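Local coordinates for protein Udp-n-acetylglucosamine pyrophosphorylase (PDB 4BQH) that probably catalyses uridylyl transfer from UTP to N-acetyl-alpha-D-glucosamine 1-phosphate, giving UDP-N-acetyl-alpha-D-glucosamine and diphosphate, at residues A[265-279]-A[357-369]. Numbering follows the deposited sequence. Where two conformers were deposited one is given.
Sequences LQHLRKLGIAYVQIG and ISSNLCSLHFMSL. With SO4 (sulfate ion), chain D.
Leu-364 opens a helix and at the same time closes a pair of strands: its N donates to Ala-274 O (3.0 Å) from above the carbonyl plane, while its side chain enters the angle between helix 265-270 and strand 275-279. With CG anti to the backbone N (chi1 -160°), CD2 rests on Arg-269 CA at 3.5 Å and CD1 on Leu-265 CD1 at 3.6 Å, the two leucines sliding past each other in opposite directions. Val-276 CG2 and Met-367 line the same apolar layer, and farther along Met-367 CE meets Ile-278 CD1 tip to tip. Ser-368 has two conformers; in the one given, its OG takes a weak bond from Arg-269 NH2 (2.9 Å) at the guanidinium edge and donates to Leu-364 O, which Ser-368 N reaches from the opposite face. Antiparallel pairing runs from Tyr-275/Ser-363 to Ile-278/Asn-360; the bond from Val-276 N to Cys-362 O (2.8 Å) is nearly straight. On the other face Leu-361 CD1 packs on Gln-277 CB at 3.6 Å, against helix 291-300, where both residues touch Phe-293, and the Gln-277 amide is held by Asn-287 O. Ser-363 OG N-caps the second helix through Phe-366 N and also bonds His-303. Strand 275-280 pairs parallel with strand 114-119 on its other edge, so the arrangement marks the parallel-to-antiparallel switch in the central mixed sheet of a GT-A-type nucleotidyltransferase fold.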
loop_
_atom_site.group_PDB
_atom_site.type_symbol
_atom_site.label_atom_id
_atom_site.label_comp_id
_atom_site.label_asym_id
_atom_site.label_seq_id
_atom_site.Cartn_x
_atom_site.Cartn_y
_atom_site.Cartn_z
ATOM N N LEU A 265 6.392 -14.509 -6.163
ATOM C CA LEU A 265 5.714 -15.266 -5.107
ATOM C C LEU A 265 6.510 -16.520 -4.720
ATOM O O LEU A 265 6.766 -16.757 -3.549
ATOM C CB LEU A 265 4.305 -15.670 -5.561
ATOM C CG LEU A 265 3.477 -16.453 -4.558
ATOM C CD1 LEU A 265 3.018 -15.510 -3.470
ATOM C CD2 LEU A 265 2.266 -17.045 -5.275
ATOM N N GLN A 266 6.898 -17.309 -5.719
ATOM C CA GLN A 266 7.712 -18.492 -5.469
ATOM C C GLN A 266 9.067 -18.121 -4.849
ATOM O O GLN A 266 9.524 -18.800 -3.945
ATOM C CB GLN A 266 7.887 -19.284 -6.768
ATOM C CG GLN A 266 6.577 -19.928 -7.243
ATOM C CD GLN A 266 6.692 -20.560 -8.631
ATOM O OE1 GLN A 266 6.927 -19.874 -9.627
ATOM N NE2 GLN A 266 6.507 -21.879 -8.696
ATOM N N HIS A 267 9.696 -17.043 -5.320
ATOM C CA HIS A 267 10.974 -16.559 -4.742
ATOM C C HIS A 267 10.790 -16.217 -3.282
ATOM O O HIS A 267 11.631 -16.545 -2.446
ATOM C CB HIS A 267 11.473 -15.336 -5.493
ATOM C CG HIS A 267 11.975 -15.632 -6.891
ATOM N ND1 HIS A 267 12.645 -14.720 -7.634
ATOM C CD2 HIS A 267 11.927 -16.792 -7.653
ATOM C CE1 HIS A 267 12.963 -15.261 -8.823
ATOM N NE2 HIS A 267 12.534 -16.527 -8.832
ATOM N N LEU A 268 9.673 -15.568 -2.961
ATOM C CA LEU A 268 9.414 -15.192 -1.553
ATOM C C LEU A 268 9.178 -16.407 -0.657
ATOM O O LEU A 268 9.640 -16.439 0.480
ATOM C CB LEU A 268 8.214 -14.241 -1.469
ATOM C CG LEU A 268 8.378 -12.863 -2.116
ATOM C CD1 LEU A 268 7.041 -12.123 -2.057
ATOM C CD2 LEU A 268 9.499 -12.046 -1.499
ATOM N N ARG A 269 8.473 -17.404 -1.172
ATOM C CA ARG A 269 8.258 -18.636 -0.408
ATOM C C ARG A 269 9.612 -19.271 -0.061
ATOM O O ARG A 269 9.836 -19.678 1.076
ATOM C CB ARG A 269 7.401 -19.616 -1.203
ATOM C CG ARG A 269 7.091 -20.907 -0.452
ATOM C CD ARG A 269 6.191 -21.811 -1.280
ATOM N NE ARG A 269 4.930 -21.154 -1.632
ATOM C CZ ARG A 269 4.553 -20.843 -2.873
ATOM N NH1 ARG A 269 5.329 -21.133 -3.918
ATOM N NH2 ARG A 269 3.385 -20.252 -3.075
ATOM N N LYS A 270 10.505 -19.322 -1.047
ATOM C CA LYS A 270 11.864 -19.864 -0.829
ATOM C C LYS A 270 12.671 -19.069 0.189
ATOM O O LYS A 270 13.474 -19.649 0.916
ATOM C CB LYS A 270 12.630 -19.960 -2.148
ATOM C CG LYS A 270 12.198 -21.133 -3.002
ATOM C CD LYS A 270 12.897 -21.126 -4.355
ATOM C CE LYS A 270 12.481 -22.345 -5.170
ATOM N NZ LYS A 270 13.466 -22.696 -6.238
ATOM N N LEU A 271 12.455 -17.754 0.255
ATOM C CA LEU A 271 13.076 -16.896 1.270
ATOM C C LEU A 271 12.456 -17.006 2.658
ATOM O O LEU A 271 12.963 -16.412 3.592
ATOM C CB LEU A 271 13.067 -15.425 0.837
ATOM C CG LEU A 271 13.999 -15.033 -0.313
ATOM C CD1 LEU A 271 13.635 -13.648 -0.841
ATOM C CD2 LEU A 271 15.458 -15.076 0.143
ATOM N N GLY A 272 11.379 -17.760 2.802
ATOM C CA GLY A 272 10.747 -17.968 4.119
ATOM C C GLY A 272 9.796 -16.858 4.546
ATOM O O GLY A 272 9.446 -16.748 5.728
ATOM N N ILE A 273 9.350 -16.054 3.582
ATOM C CA ILE A 273 8.356 -15.005 3.864
ATOM C C ILE A 273 7.020 -15.643 4.272
ATOM O O ILE A 273 6.517 -16.547 3.594
ATOM C CB ILE A 273 8.135 -14.086 2.642
ATOM C CG1 ILE A 273 9.410 -13.310 2.311
ATOM C CG2 ILE A 273 6.918 -13.155 2.837
ATOM C CD1 ILE A 273 9.850 -12.353 3.404
ATOM N N ALA A 274 6.466 -15.164 5.382
ATOM C CA ALA A 274 5.187 -15.641 5.886
ATOM C C ALA A 274 4.073 -14.630 5.666
ATOM O O ALA A 274 2.911 -15.028 5.494
ATOM C CB ALA A 274 5.282 -15.966 7.375
ATOM N N TYR A 275 4.394 -13.335 5.731
ATOM C CA TYR A 275 3.378 -12.275 5.554
ATOM C C TYR A 275 3.888 -11.175 4.659
ATOM O O TYR A 275 5.070 -10.841 4.697
ATOM C CB TYR A 275 2.969 -11.634 6.882
ATOM C CG TYR A 275 2.390 -12.644 7.838
ATOM C CD1 TYR A 275 1.034 -12.966 7.807
ATOM C CD2 TYR A 275 3.228 -13.306 8.732
ATOM C CE1 TYR A 275 0.515 -13.928 8.703
ATOM C CE2 TYR A 275 2.746 -14.265 9.598
ATOM C CZ TYR A 275 1.398 -14.567 9.596
ATOM O OH TYR A 275 0.958 -15.537 10.491
ATOM N N VAL A 276 2.969 -10.582 3.904
ATOM C CA VAL A 276 3.249 -9.455 3.023
ATOM C C VAL A 276 2.354 -8.304 3.484
ATOM O O VAL A 276 1.119 -8.436 3.467
ATOM C CB VAL A 276 2.913 -9.808 1.551
ATOM C CG1 VAL A 276 3.255 -8.633 0.626
ATOM C CG2 VAL A 276 3.682 -11.041 1.076
ATOM N N GLN A 277 2.975 -7.212 3.934
ATOM C CA GLN A 277 2.217 -6.007 4.247
ATOM C C GLN A 277 2.156 -5.159 2.982
ATOM O O GLN A 277 3.166 -5.012 2.294
ATOM C CB GLN A 277 2.902 -5.222 5.350
ATOM C CG GLN A 277 2.085 -3.980 5.747
ATOM C CD GLN A 277 2.731 -3.164 6.873
ATOM O OE1 GLN A 277 3.779 -3.526 7.393
ATOM N NE2 GLN A 277 2.103 -2.045 7.234
ATOM N N ILE A 278 0.981 -4.634 2.656
ATOM C CA ILE A 278 0.802 -3.919 1.386
ATOM C C ILE A 278 0.371 -2.501 1.691
ATOM O O ILE A 278 -0.528 -2.284 2.508
ATOM C CB ILE A 278 -0.262 -4.596 0.500
ATOM C CG1 ILE A 278 0.170 -6.044 0.213
ATOM C CG2 ILE A 278 -0.443 -3.828 -0.814
ATOM C CD1 ILE A 278 -0.957 -6.956 -0.150
ATOM N N GLY A 279 1.003 -1.540 1.031
ATOM C CA GLY A 279 0.601 -0.133 1.215
ATOM C C GLY A 279 0.939 0.726 0.032
ATOM O O GLY A 279 1.804 0.373 -0.770
ATOM N N ILE A 357 -8.584 2.110 4.438
ATOM C CA ILE A 357 -7.418 2.972 4.163
ATOM C C ILE A 357 -6.351 2.253 3.297
ATOM O O ILE A 357 -5.202 2.704 3.188
ATOM C CB ILE A 357 -6.813 3.593 5.448
ATOM C CG1 ILE A 357 -6.278 2.515 6.404
ATOM C CG2 ILE A 357 -7.858 4.471 6.154
ATOM C CD1 ILE A 357 -5.192 3.026 7.334
ATOM N N SER A 358 -6.753 1.160 2.659
ATOM C CA SER A 358 -5.897 0.398 1.736
ATOM C C SER A 358 -4.564 0.033 2.383
ATOM O O SER A 358 -3.490 0.250 1.808
ATOM C CB SER A 358 -5.684 1.139 0.405
ATOM O OG SER A 358 -6.944 1.517 -0.093
ATOM N N SER A 359 -4.644 -0.526 3.581
ATOM C CA SER A 359 -3.468 -0.991 4.280
ATOM C C SER A 359 -3.778 -2.415 4.760
ATOM O O SER A 359 -4.658 -2.601 5.604
ATOM C CB SER A 359 -3.185 -0.081 5.466
ATOM O OG SER A 359 -2.061 -0.563 6.176
ATOM N N ASN A 360 -3.078 -3.402 4.202
ATOM C CA ASN A 360 -3.410 -4.815 4.415
ATOM C C ASN A 360 -2.194 -5.631 4.797
ATOM O O ASN A 360 -1.063 -5.303 4.427
ATOM C CB ASN A 360 -3.990 -5.495 3.160
ATOM C CG ASN A 360 -5.161 -4.757 2.531
ATOM O OD1 ASN A 360 -5.996 -4.119 3.195
ATOM N ND2 ASN A 360 -5.271 -4.916 1.243
ATOM N N LEU A 361 -2.437 -6.708 5.533
ATOM C CA LEU A 361 -1.376 -7.667 5.807
ATOM C C LEU A 361 -1.914 -9.032 5.419
ATOM O O LEU A 361 -2.935 -9.467 5.944
ATOM C CB LEU A 361 -1.000 -7.606 7.292
ATOM C CG LEU A 361 0.166 -8.494 7.705
ATOM C CD1 LEU A 361 1.477 -7.976 7.142
ATOM C CD2 LEU A 361 0.277 -8.491 9.207
ATOM N N CYS A 362 -1.253 -9.708 4.484
ATOM C CA CYS A 362 -1.763 -10.972 3.990
ATOM C C CYS A 362 -0.730 -12.068 4.172
ATOM O O CYS A 362 0.459 -11.821 3.981
ATOM C CB CYS A 362 -2.070 -10.864 2.503
ATOM S SG CYS A 362 -3.347 -9.639 2.144
ATOM N N SER A 363 -1.186 -13.280 4.502
ATOM C CA SER A 363 -0.273 -14.422 4.507
ATOM C C SER A 363 0.214 -14.708 3.081
ATOM O O SER A 363 -0.464 -14.412 2.084
ATOM C CB SER A 363 -0.960 -15.681 5.060
ATOM O OG SER A 363 -1.966 -16.141 4.169
ATOM N N LEU A 364 1.370 -15.332 2.976
ATOM C CA LEU A 364 1.834 -15.740 1.659
ATOM C C LEU A 364 0.906 -16.804 1.060
ATOM O O LEU A 364 0.658 -16.804 -0.142
ATOM C CB LEU A 364 3.291 -16.231 1.706
ATOM C CG LEU A 364 3.947 -16.187 0.313
ATOM C CD1 LEU A 364 4.192 -14.759 -0.165
ATOM C CD2 LEU A 364 5.273 -16.935 0.316
ATOM N N HIS A 365 0.357 -17.676 1.898
ATOM C CA HIS A 365 -0.668 -18.622 1.446
ATOM C C HIS A 365 -1.842 -17.908 0.818
ATOM O O HIS A 365 -2.301 -18.312 -0.266
ATOM C CB HIS A 365 -1.180 -19.492 2.599
ATOM C CG HIS A 365 -2.043 -20.662 2.150
ATOM N ND1 HIS A 365 -2.548 -21.559 3.015
ATOM C CD2 HIS A 365 -2.435 -21.085 0.880
ATOM C CE1 HIS A 365 -3.266 -22.485 2.341
ATOM N NE2 HIS A 365 -3.208 -22.193 1.045
ATOM N N PHE A 366 -2.343 -16.853 1.481
ATOM C CA PHE A 366 -3.439 -16.076 0.870
ATOM C C PHE A 366 -3.019 -15.461 -0.464
ATOM O O PHE A 366 -3.798 -15.485 -1.424
ATOM C CB PHE A 366 -4.004 -14.984 1.804
ATOM C CG PHE A 366 -5.088 -14.166 1.153
ATOM C CD1 PHE A 366 -6.366 -14.685 1.012
ATOM C CD2 PHE A 366 -4.812 -12.913 0.595
ATOM C CE1 PHE A 366 -7.356 -13.957 0.351
ATOM C CE2 PHE A 366 -5.824 -12.178 -0.028
ATOM C CZ PHE A 366 -7.092 -12.702 -0.140
ATOM N N MET A 367 -1.820 -14.873 -0.521
ATOM C CA MET A 367 -1.391 -14.263 -1.787
ATOM C C MET A 367 -1.410 -15.293 -2.917
ATOM O O MET A 367 -1.811 -14.989 -4.047
ATOM C CB MET A 367 -0.021 -13.614 -1.644
ATOM C CG MET A 367 0.018 -12.491 -0.603
ATOM S SD MET A 367 -1.191 -11.179 -0.834
ATOM C CE MET A 367 -0.547 -10.386 -2.319
ATOM N N SER A 368 -0.932 -16.498 -2.615
ATOM C CA SER A 368 -0.943 -17.614 -3.568
ATOM C C SER A 368 -2.351 -18.037 -3.982
ATOM O O SER A 368 -2.648 -18.204 -5.163
ATOM C CB SER A 368 -0.230 -18.823 -2.949
ATOM O OG SER A 368 1.126 -18.521 -2.688
ATOM N N LEU A 369 -3.219 -18.247 -3.006
ATOM C CA LEU A 369 -4.535 -18.789 -3.301
ATOM C C LEU A 369 -5.357 -17.735 -4.029
ATOM O O LEU A 369 -6.125 -18.071 -4.934
ATOM C CB LEU A 369 -5.253 -19.201 -1.998
ATOM C CG LEU A 369 -6.640 -19.864 -2.142
ATOM C CD1 LEU A 369 -6.852 -20.884 -1.028
ATOM C CD2 LEU A 369 -7.749 -18.838 -2.017
HETATM S S SO4 D . 14.084 -11.612 -7.554
HETATM O O1 SO4 D . 13.733 -10.192 -7.349
HETATM O O2 SO4 D . 13.449 -12.140 -8.792
HETATM O O3 SO4 D . 13.611 -12.391 -6.395
HETATM O O4 SO4 D . 15.552 -11.726 -7.753
HETATM O O HOH W 1 0.227 -1.196 4.889
#